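Local coordinates for desulfoferrodoxin (Rbo) (Treponema pallidum subsp. pallidum str. Nichols, PDB 1Y07), which binds iron and probably reduces superoxide to hydrogen peroxide at a mononuclear iron centre, at residues L5-Q10 / W80-T85; P74-A79 / E117-H122. One frame throughout, in Å; residues are numbered along the deposited sequence.

Contact 1 of 2, residues L5-Q10 / W80-T85; sequences LSFFLQ and WVCLKT
Phe7 and Trp80 meet in the dense part of this contact, where CD2 of Phe7 comes within 3.4 Å of CH2 of Trp80. The planes lie 34° apart, and CH2 of the indole lies obliquely to the Phe7 phenyl ring, nearest its CD2 and CE2, so the pair is neither a parallel stack nor edge-to-face. Trp80 already directs CB at strand 5-9, and with CG between its backbone N and carbonyl carbon (chi1 53°) the indole is carried across, so that its six-membered ring meets Phe7 and Leu9. The two strands run nearly antiparallel, at 158°, with axes 10.2 Å apart. Leu9 CD2 rests at the indole edge, 4.0 Å from Trp80 CZ2, and Phe16 stacks on the same indole. Such spacing is that of two sheets packed face to face: strand 5-9, hairpin partner of 16-20, contributes alternate residues Leu5, Phe7 and Leu9, and strand 78-85 answers with Trp80, Cys82 and Lys84. Bulky apolar groups suit this interior, and the short cysteine side chain fits between Leu5 and Phe7: Cys82 SG lies at the edge of the Phe7 ring, 4.1 Å from its CE2, and also takes Leu5 CD1 at 3.8 Å. Beyond the sulfur the packing is looser and more polar. Leu5 touches Lys84 only through CD1 and the aliphatic CB, while the flexible lysine bends partway along its chain and carries its amine past the leucine. There a water accepts from Leu5 N at 3.0 Å and from Lys84 NZ at 3.2 Å, and the amine also donates to the backbone oxygen of Arg3.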
ATOM      1  N   LEU B   5       2.429  10.565   0.391  1.00 15.48           N
ATOM      2  CA  LEU B   5       3.094   9.337   0.816  1.00 14.99           C
ATOM      3  C   LEU B   5       4.433   9.616   1.510  1.00 14.49           C
ATOM      4  O   LEU B   5       5.226  10.435   1.047  1.00 15.62           O
ATOM      5  CB  LEU B   5       3.337   8.438  -0.390  1.00 15.58           C
ATOM      6  CG  LEU B   5       2.109   7.741  -0.927  1.00 15.83           C
ATOM      7  CD1 LEU B   5       2.491   6.914  -2.085  1.00 15.21           C
ATOM      8  CD2 LEU B   5       1.461   6.870   0.133  1.00 19.00           C
ATOM      9  N   SER B   6       4.655   8.951   2.642  1.00 13.14           N
ATOM     10  CA  SER B   6       5.935   8.936   3.290  1.00 13.42           C
ATOM     11  C   SER B   6       6.349   7.496   3.518  1.00 12.73           C
ATOM     12  O   SER B   6       5.495   6.599   3.562  1.00 11.17           O
ATOM     13  CB  SER B   6       5.878   9.654   4.648  1.00 13.98           C
ATOM     14  OG  SER B   6       4.674   9.339   5.363  1.00 14.86           O
ATOM     15  N   PHE B   7       7.665   7.310   3.667  1.00 13.15           N
ATOM     16  CA  PHE B   7       8.284   6.005   3.788  1.00 13.41           C
ATOM     17  C   PHE B   7       9.235   6.010   4.937  1.00 13.73           C
ATOM     18  O   PHE B   7      10.026   6.935   5.081  1.00 14.32           O
ATOM     19  CB  PHE B   7       9.009   5.667   2.483  1.00 14.05           C
ATOM     20  CG  PHE B   7       8.119   5.771   1.271  1.00 15.34           C
ATOM     21  CD1 PHE B   7       8.073   6.943   0.500  1.00 15.37           C
ATOM     22  CD2 PHE B   7       7.302   4.705   0.912  1.00 13.22           C
ATOM     23  CE1 PHE B   7       7.211   7.024  -0.623  1.00 15.89           C
ATOM     24  CE2 PHE B   7       6.452   4.798  -0.193  1.00 12.95           C
ATOM     25  CZ  PHE B   7       6.424   5.961  -0.950  1.00 14.35           C
ATOM     26  N   PHE B   8       9.149   4.975   5.747  1.00 13.74           N
ATOM     27  CA  PHE B   8       9.961   4.811   6.950  1.00 13.61           C
ATOM     28  C   PHE B   8      10.556   3.397   6.856  1.00 15.06           C
ATOM     29  O   PHE B   8       9.807   2.426   6.841  1.00 14.66           O
ATOM     30  CB  PHE B   8       9.088   4.932   8.196  1.00 12.43           C
ATOM     31  CG  PHE B   8       8.267   6.199   8.231  1.00 12.34           C
ATOM     32  CD1 PHE B   8       7.126   6.318   7.483  1.00 14.25           C
ATOM     33  CD2 PHE B   8       8.659   7.269   9.012  1.00 12.53           C
ATOM     34  CE1 PHE B   8       6.379   7.485   7.504  1.00 15.05           C
ATOM     35  CE2 PHE B   8       7.920   8.439   9.022  1.00 12.84           C
ATOM     36  CZ  PHE B   8       6.762   8.533   8.254  1.00 15.65           C
ATOM     37  N   LEU B   9      11.882   3.292   6.842  1.00 16.22           N
ATOM     38  CA  LEU B   9      12.547   2.032   6.524  1.00 17.77           C
ATOM     39  C   LEU B   9      13.493   1.590   7.631  1.00 18.93           C
ATOM     40  O   LEU B   9      14.361   2.347   8.042  1.00 17.57           O
ATOM     41  CB  LEU B   9      13.316   2.165   5.210  1.00 19.29           C
ATOM     42  CG  LEU B   9      12.672   2.979   4.064  1.00 22.45           C
ATOM     43  CD1 LEU B   9      13.661   3.130   2.963  1.00 24.84           C
ATOM     44  CD2 LEU B   9      11.460   2.331   3.511  1.00 24.70           C
ATOM     45  N   GLN B  10      13.333   0.343   8.088  1.00 20.29           N
ATOM     46  CA  GLN B  10      14.237  -0.277   9.089  1.00 21.84           C
ATOM     47  C   GLN B  10      15.627  -0.517   8.531  1.00 21.34           C
ATOM     48  O   GLN B  10      15.757  -0.580   7.304  1.00 22.15           O
ATOM     49  CB  GLN B  10      13.707  -1.639   9.518  1.00 22.53           C
ATOM     50  CG  GLN B  10      12.722  -1.582  10.635  1.00 24.52           C
ATOM     51  CD  GLN B  10      12.661  -2.877  11.418  1.00 26.71           C
ATOM     52  OE1 GLN B  10      11.998  -3.814  10.988  1.00 29.75           O
ATOM     53  NE2 GLN B  10      13.338  -2.929  12.576  1.00 26.01           N
ATOM     54  N   TRP B  80      11.730  -2.138  -4.263  1.00 13.97           N
ATOM     55  CA  TRP B  80      10.288  -2.071  -4.477  1.00 14.06           C
ATOM     56  C   TRP B  80       9.938  -0.805  -5.251  1.00 14.26           C
ATOM     57  O   TRP B  80      10.744   0.144  -5.334  1.00 13.86           O
ATOM     58  CB  TRP B  80       9.501  -2.198  -3.139  1.00 14.18           C
ATOM     59  CG  TRP B  80       9.898  -1.233  -2.012  1.00 15.75           C
ATOM     60  CD1 TRP B  80      10.606  -1.549  -0.891  1.00 17.20           C
ATOM     61  CD2 TRP B  80       9.578   0.167  -1.894  1.00 14.45           C
ATOM     62  NE1 TRP B  80      10.779  -0.439  -0.089  1.00 16.96           N
ATOM     63  CE2 TRP B  80      10.165   0.633  -0.676  1.00 16.12           C
ATOM     64  CE3 TRP B  80       8.900   1.093  -2.708  1.00 12.72           C
ATOM     65  CZ2 TRP B  80      10.081   1.955  -0.272  1.00 14.58           C
ATOM     66  CZ3 TRP B  80       8.815   2.413  -2.299  1.00 13.94           C
ATOM     67  CH2 TRP B  80       9.372   2.823  -1.083  1.00 12.33           C
ATOM     68  N   VAL B  81       8.736  -0.798  -5.804  1.00 13.79           N
ATOM     69  CA  VAL B  81       8.143   0.342  -6.469  1.00 13.92           C
ATOM     70  C   VAL B  81       6.746   0.495  -5.871  1.00 13.44           C
ATOM     71  O   VAL B  81       6.027  -0.510  -5.687  1.00 14.14           O
ATOM     72  CB  VAL B  81       8.030   0.133  -8.016  1.00 14.16           C
ATOM     73  CG1 VAL B  81       7.210   1.232  -8.663  1.00 14.86           C
ATOM     74  CG2 VAL B  81       9.436   0.013  -8.621  1.00 15.17           C
ATOM     75  N   CYS B  82       6.395   1.723  -5.561  1.00 13.15           N
ATOM     76  CA  CYS B  82       5.074   2.095  -5.036  1.00 13.42           C
ATOM     77  C   CYS B  82       4.402   3.012  -6.071  1.00 14.60           C
ATOM     78  O   CYS B  82       5.044   3.894  -6.627  1.00 15.36           O
ATOM     79  CB  CYS B  82       5.241   2.791  -3.693  1.00 13.40           C
ATOM     80  SG  CYS B  82       3.748   3.488  -2.990  1.00 16.24           S
ATOM     81  N   LEU B  83       3.122   2.810  -6.315  1.00 13.80           N
ATOM     82  CA  LEU B  83       2.342   3.606  -7.227  1.00 14.00           C
ATOM     83  C   LEU B  83       1.233   4.252  -6.479  1.00 14.46           C
ATOM     84  O   LEU B  83       0.489   3.579  -5.756  1.00 16.28           O
ATOM     85  CB  LEU B  83       1.751   2.696  -8.299  1.00 14.56           C
ATOM     86  CG  LEU B  83       1.338   3.341  -9.606  1.00 15.72           C
ATOM     87  CD1 LEU B  83       2.465   3.934 -10.319  1.00 13.83           C
ATOM     88  CD2 LEU B  83       0.557   2.305 -10.434  1.00 16.65           C
ATOM     89  N   LYS B  84       1.149   5.569  -6.582  1.00 13.69           N
ATOM     90  CA  LYS B  84      -0.012   6.254  -6.093  1.00 13.73           C
ATOM     91  C   LYS B  84      -0.910   6.521  -7.306  1.00 13.60           C
ATOM     92  O   LYS B  84      -0.419   6.983  -8.320  1.00 14.52           O
ATOM     93  CB  LYS B  84       0.351   7.599  -5.435  1.00 14.27           C
ATOM     94  CG  LYS B  84      -0.936   8.368  -5.121  1.00 17.13           C
ATOM     95  CD  LYS B  84      -0.733   9.569  -4.247  1.00 20.80           C
ATOM     96  CE  LYS B  84      -0.106  10.704  -4.932  1.00 21.91           C
ATOM     97  NZ  LYS B  84      -0.041  11.855  -3.985  1.00 22.37           N
ATOM     98  N   THR B  85      -2.186   6.198  -7.194  1.00 13.81           N
ATOM     99  CA  THR B  85      -3.185   6.446  -8.214  1.00 14.44           C
ATOM    100  C   THR B  85      -4.282   7.296  -7.599  1.00 14.64           C
ATOM    101  O   THR B  85      -4.293   7.570  -6.385  1.00 15.00           O
ATOM    102  CB  THR B  85      -3.778   5.146  -8.786  1.00 14.68           C
ATOM    103  OG1 THR B  85      -4.567   4.475  -7.798  1.00 15.05           O
ATOM    104  CG2 THR B  85      -2.680   4.118  -9.152  1.00 15.86           C
TER
HETATM  105  O   HOH W   1       2.809  11.476  -2.473  1.00 37.08           O

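Contact 2 of 2, residues P74-A79 / E117-H122; sequences PEHYIA and EFCNLH. With FE (Fe (III) ion), chain H.
The Tyr77 ring and the Asn120 side chain lie almost parallel, 9° between ring and amide planes, with Asn120 CB over one ring face and Asn120 CG 3.4 Å from Tyr77 CE2. Asn120 folds CG between its own N and carbonyl carbon (chi1 84°), which lays the amide there. On the His76 ring, Leu121 CD1 covers one face in a CH-pi contact, while Cys119 SG and Asn120 OD1 occupy the edge. His122 meets His76 rim to rim. Having both donor and acceptor, asparagine suits its place: OD1 receives Tyr77 N at 3.0 Å, the donor tilted 35° from the carbonyl plane, and ND2 bonds weakly to Glu75 O. Backbone bonds from Asn120 N to Tyr77 O and Ala79 N to Phe118 O flank the antiparallel non-hydrogen-bonded pair Ile78-Cys119. Cys119 at its strand end, and His76 and His122 in the adjoining chain, bring SG, NE2 and ND1 each to 2.1 Å from the iron. His50 and His70 complete the site; the sulfur stands roughly perpendicular to the iron-nitrogen bonds of His76 and His122, consistent with the family's square-pyramidal centre. Weak hydrogen bonds from Leu121 N and His122 N to the sulfur may tune the iron-sulfur bond.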
ATOM      1  N   PRO B  74      22.786  -8.405  -5.661  1.00 24.68           N
ATOM      2  CA  PRO B  74      22.541  -8.552  -4.215  1.00 25.25           C
ATOM      3  C   PRO B  74      23.047  -7.370  -3.369  1.00 25.22           C
ATOM      4  O   PRO B  74      22.489  -7.100  -2.313  1.00 26.36           O
ATOM      5  CB  PRO B  74      23.292  -9.843  -3.855  1.00 25.24           C
ATOM      6  CG  PRO B  74      23.458 -10.569  -5.162  1.00 25.36           C
ATOM      7  CD  PRO B  74      23.653  -9.481  -6.187  1.00 25.41           C
ATOM      8  N   GLU B  75      24.075  -6.668  -3.831  1.00 25.44           N
ATOM      9  CA  GLU B  75      24.689  -5.579  -3.042  1.00 24.93           C
ATOM     10  C   GLU B  75      24.058  -4.209  -3.352  1.00 23.60           C
ATOM     11  O   GLU B  75      24.096  -3.284  -2.528  1.00 23.20           O
ATOM     12  CB  GLU B  75      26.205  -5.528  -3.283  1.00 25.80           C
ATOM     13  CG  GLU B  75      26.933  -6.869  -3.136  1.00 27.41           C
ATOM     14  CD  GLU B  75      26.847  -7.768  -4.377  1.00 29.53           C
ATOM     15  OE1 GLU B  75      27.301  -7.365  -5.469  1.00 31.45           O
ATOM     16  OE2 GLU B  75      26.331  -8.899  -4.263  1.00 31.59           O
ATOM     17  N   HIS B  76      23.488  -4.109  -4.549  1.00 22.22           N
ATOM     18  CA  HIS B  76      22.900  -2.897  -5.081  1.00 21.68           C
ATOM     19  C   HIS B  76      21.704  -3.212  -5.979  1.00 21.50           C
ATOM     20  O   HIS B  76      21.853  -3.742  -7.086  1.00 20.99           O
ATOM     21  CB  HIS B  76      23.949  -2.136  -5.855  1.00 21.42           C
ATOM     22  CG  HIS B  76      23.564  -0.740  -6.182  1.00 20.07           C
ATOM     23  ND1 HIS B  76      24.196  -0.014  -7.167  1.00 19.04           N
ATOM     24  CD2 HIS B  76      22.616   0.077  -5.656  1.00 19.95           C
ATOM     25  CE1 HIS B  76      23.665   1.193  -7.227  1.00 19.42           C
ATOM     26  NE2 HIS B  76      22.698   1.272  -6.327  1.00 19.27           N
ATOM     27  N   TYR B  77      20.508  -2.894  -5.490  1.00 21.06           N
ATOM     28  CA  TYR B  77      19.267  -3.306  -6.160  1.00 20.32           C
ATOM     29  C   TYR B  77      18.109  -2.341  -5.886  1.00 19.18           C
ATOM     30  O   TYR B  77      18.124  -1.601  -4.888  1.00 18.64           O
ATOM     31  CB  TYR B  77      18.882  -4.713  -5.685  1.00 21.20           C
ATOM     32  CG  TYR B  77      18.737  -4.842  -4.190  1.00 21.37           C
ATOM     33  CD1 TYR B  77      17.513  -4.622  -3.587  1.00 23.42           C
ATOM     34  CD2 TYR B  77      19.819  -5.155  -3.370  1.00 21.17           C
ATOM     35  CE1 TYR B  77      17.361  -4.707  -2.199  1.00 25.07           C
ATOM     36  CE2 TYR B  77      19.678  -5.239  -1.972  1.00 22.18           C
ATOM     37  CZ  TYR B  77      18.437  -5.018  -1.396  1.00 24.45           C
ATOM     38  OH  TYR B  77      18.226  -5.106  -0.031  1.00 25.71           O
ATOM     39  N   ILE B  78      17.107  -2.372  -6.762  1.00 18.18           N
ATOM     40  CA  ILE B  78      15.802  -1.725  -6.479  1.00 17.06           C
ATOM     41  C   ILE B  78      14.931  -2.709  -5.712  1.00 16.42           C
ATOM     42  O   ILE B  78      14.593  -3.795  -6.194  1.00 17.54           O
ATOM     43  CB  ILE B  78      15.084  -1.295  -7.772  1.00 16.60           C
ATOM     44  CG1 ILE B  78      15.989  -0.414  -8.650  1.00 17.23           C
ATOM     45  CG2 ILE B  78      13.796  -0.580  -7.416  1.00 16.37           C
ATOM     46  CD1 ILE B  78      16.673   0.721  -7.883  1.00 18.86           C
ATOM     47  N   ALA B  79      14.517  -2.302  -4.529  1.00 15.78           N
ATOM     48  CA  ALA B  79      13.795  -3.172  -3.602  1.00 14.86           C
ATOM     49  C   ALA B  79      12.329  -3.269  -3.940  1.00 13.91           C
ATOM     50  O   ALA B  79      11.752  -4.354  -3.920  1.00 14.08           O
ATOM     51  CB  ALA B  79      13.940  -2.656  -2.237  1.00 15.18           C
ATOM     52  N   GLU B 117      10.313   4.646  -6.108  1.00 15.93           N
ATOM     53  CA  GLU B 117      11.170   3.431  -6.069  1.00 15.19           C
ATOM     54  C   GLU B 117      12.182   3.583  -4.967  1.00 16.05           C
ATOM     55  O   GLU B 117      12.652   4.690  -4.713  1.00 15.84           O
ATOM     56  CB  GLU B 117      11.856   3.151  -7.409  1.00 15.36           C
ATOM     57  CG  GLU B 117      12.918   4.154  -7.811  1.00 14.65           C
ATOM     58  CD  GLU B 117      14.322   3.891  -7.250  1.00 16.41           C
ATOM     59  OE1 GLU B 117      15.245   4.686  -7.540  1.00 18.18           O
ATOM     60  OE2 GLU B 117      14.531   2.946  -6.496  1.00 17.61           O
ATOM     61  N   PHE B 118      12.505   2.492  -4.289  1.00 16.59           N
ATOM     62  CA  PHE B 118      13.546   2.469  -3.269  1.00 17.36           C
ATOM     63  C   PHE B 118      14.766   1.656  -3.704  1.00 17.50           C
ATOM     64  O   PHE B 118      14.651   0.459  -3.974  1.00 16.24           O
ATOM     65  CB  PHE B 118      12.992   1.853  -1.960  1.00 18.35           C
ATOM     66  CG  PHE B 118      14.034   1.761  -0.844  1.00 20.99           C
ATOM     67  CD1 PHE B 118      14.560   2.904  -0.277  1.00 24.06           C
ATOM     68  CD2 PHE B 118      14.473   0.532  -0.375  1.00 23.10           C
ATOM     69  CE1 PHE B 118      15.518   2.819   0.714  1.00 24.38           C
ATOM     70  CE2 PHE B 118      15.435   0.455   0.638  1.00 23.38           C
ATOM     71  CZ  PHE B 118      15.946   1.581   1.169  1.00 24.38           C
ATOM     72  N   CYS B 119      15.924   2.318  -3.728  1.00 17.65           N
ATOM     73  CA  CYS B 119      17.201   1.637  -3.920  1.00 19.10           C
ATOM     74  C   CYS B 119      17.854   1.392  -2.547  1.00 19.17           C
ATOM     75  O   CYS B 119      17.857   2.247  -1.677  1.00 19.05           O
ATOM     76  CB  CYS B 119      18.100   2.462  -4.819  1.00 19.45           C
ATOM     77  SG  CYS B 119      19.851   1.974  -4.731  1.00 22.12           S
ATOM     78  N   ASN B 120      18.402   0.210  -2.343  1.00 19.40           N
ATOM     79  CA  ASN B 120      18.888  -0.162  -1.022  1.00 19.58           C
ATOM     80  C   ASN B 120      20.084   0.690  -0.617  1.00 19.64           C
ATOM     81  O   ASN B 120      20.321   0.918   0.572  1.00 20.06           O
ATOM     82  CB  ASN B 120      19.226  -1.654  -0.975  1.00 19.81           C
ATOM     83  CG  ASN B 120      20.600  -1.954  -1.499  1.00 20.19           C
ATOM     84  OD1 ASN B 120      20.887  -1.774  -2.695  1.00 18.27           O
ATOM     85  ND2 ASN B 120      21.455  -2.448  -0.618  1.00 22.89           N
ATOM     86  N   LEU B 121      20.791   1.202  -1.613  1.00 20.10           N
ATOM     87  CA  LEU B 121      21.935   2.079  -1.364  1.00 20.57           C
ATOM     88  C   LEU B 121      21.636   3.577  -1.524  1.00 20.15           C
ATOM     89  O   LEU B 121      22.279   4.380  -0.869  1.00 20.74           O
ATOM     90  CB  LEU B 121      23.112   1.694  -2.279  1.00 20.77           C
ATOM     91  CG  LEU B 121      23.690   0.280  -2.111  1.00 21.24           C
ATOM     92  CD1 LEU B 121      24.988   0.168  -2.850  1.00 21.90           C
ATOM     93  CD2 LEU B 121      23.888  -0.116  -0.620  1.00 21.08           C
ATOM     94  N   HIS B 122      20.704   3.960  -2.390  1.00 19.78           N
ATOM     95  CA  HIS B 122      20.473   5.379  -2.722  1.00 19.47           C
ATOM     96  C   HIS B 122      19.114   5.945  -2.228  1.00 19.52           C
ATOM     97  O   HIS B 122      18.807   7.133  -2.429  1.00 19.90           O
ATOM     98  CB  HIS B 122      20.600   5.617  -4.239  1.00 19.27           C
ATOM     99  CG  HIS B 122      21.969   5.366  -4.790  1.00 19.97           C
ATOM    100  ND1 HIS B 122      22.344   4.162  -5.354  1.00 21.37           N
ATOM    101  CD2 HIS B 122      23.056   6.172  -4.871  1.00 19.11           C
ATOM    102  CE1 HIS B 122      23.602   4.239  -5.755  1.00 19.91           C
ATOM    103  NE2 HIS B 122      24.056   5.444  -5.475  1.00 19.35           N
TER
HETATM  104 FE    FE H 130      21.123   2.688  -6.299  1.00 37.48          FE

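In the fold
From the N terminus, strand 5-9 is the first partner, and contact 1 closes a loop of 69 residues by laying it on strand 78-85. Contact 2 starts at 74-79, ahead of the close of that loop, and ends at 117-122, beyond it, closing a loop of 37 residues, so the two cross. Residues 74-85 run unbroken through both, from the iron-binding loop into strand 78-85 and under the N-terminal hairpin. Where they touch, Trp80 O of contact 1 and Phe118 N of contact 2 probably form a hydrogen bond between neighbouring strands. Contact 1 thus joins the N-terminal region to a sheet face; contact 2 joins two strands within that sheet, at its iron-binding end.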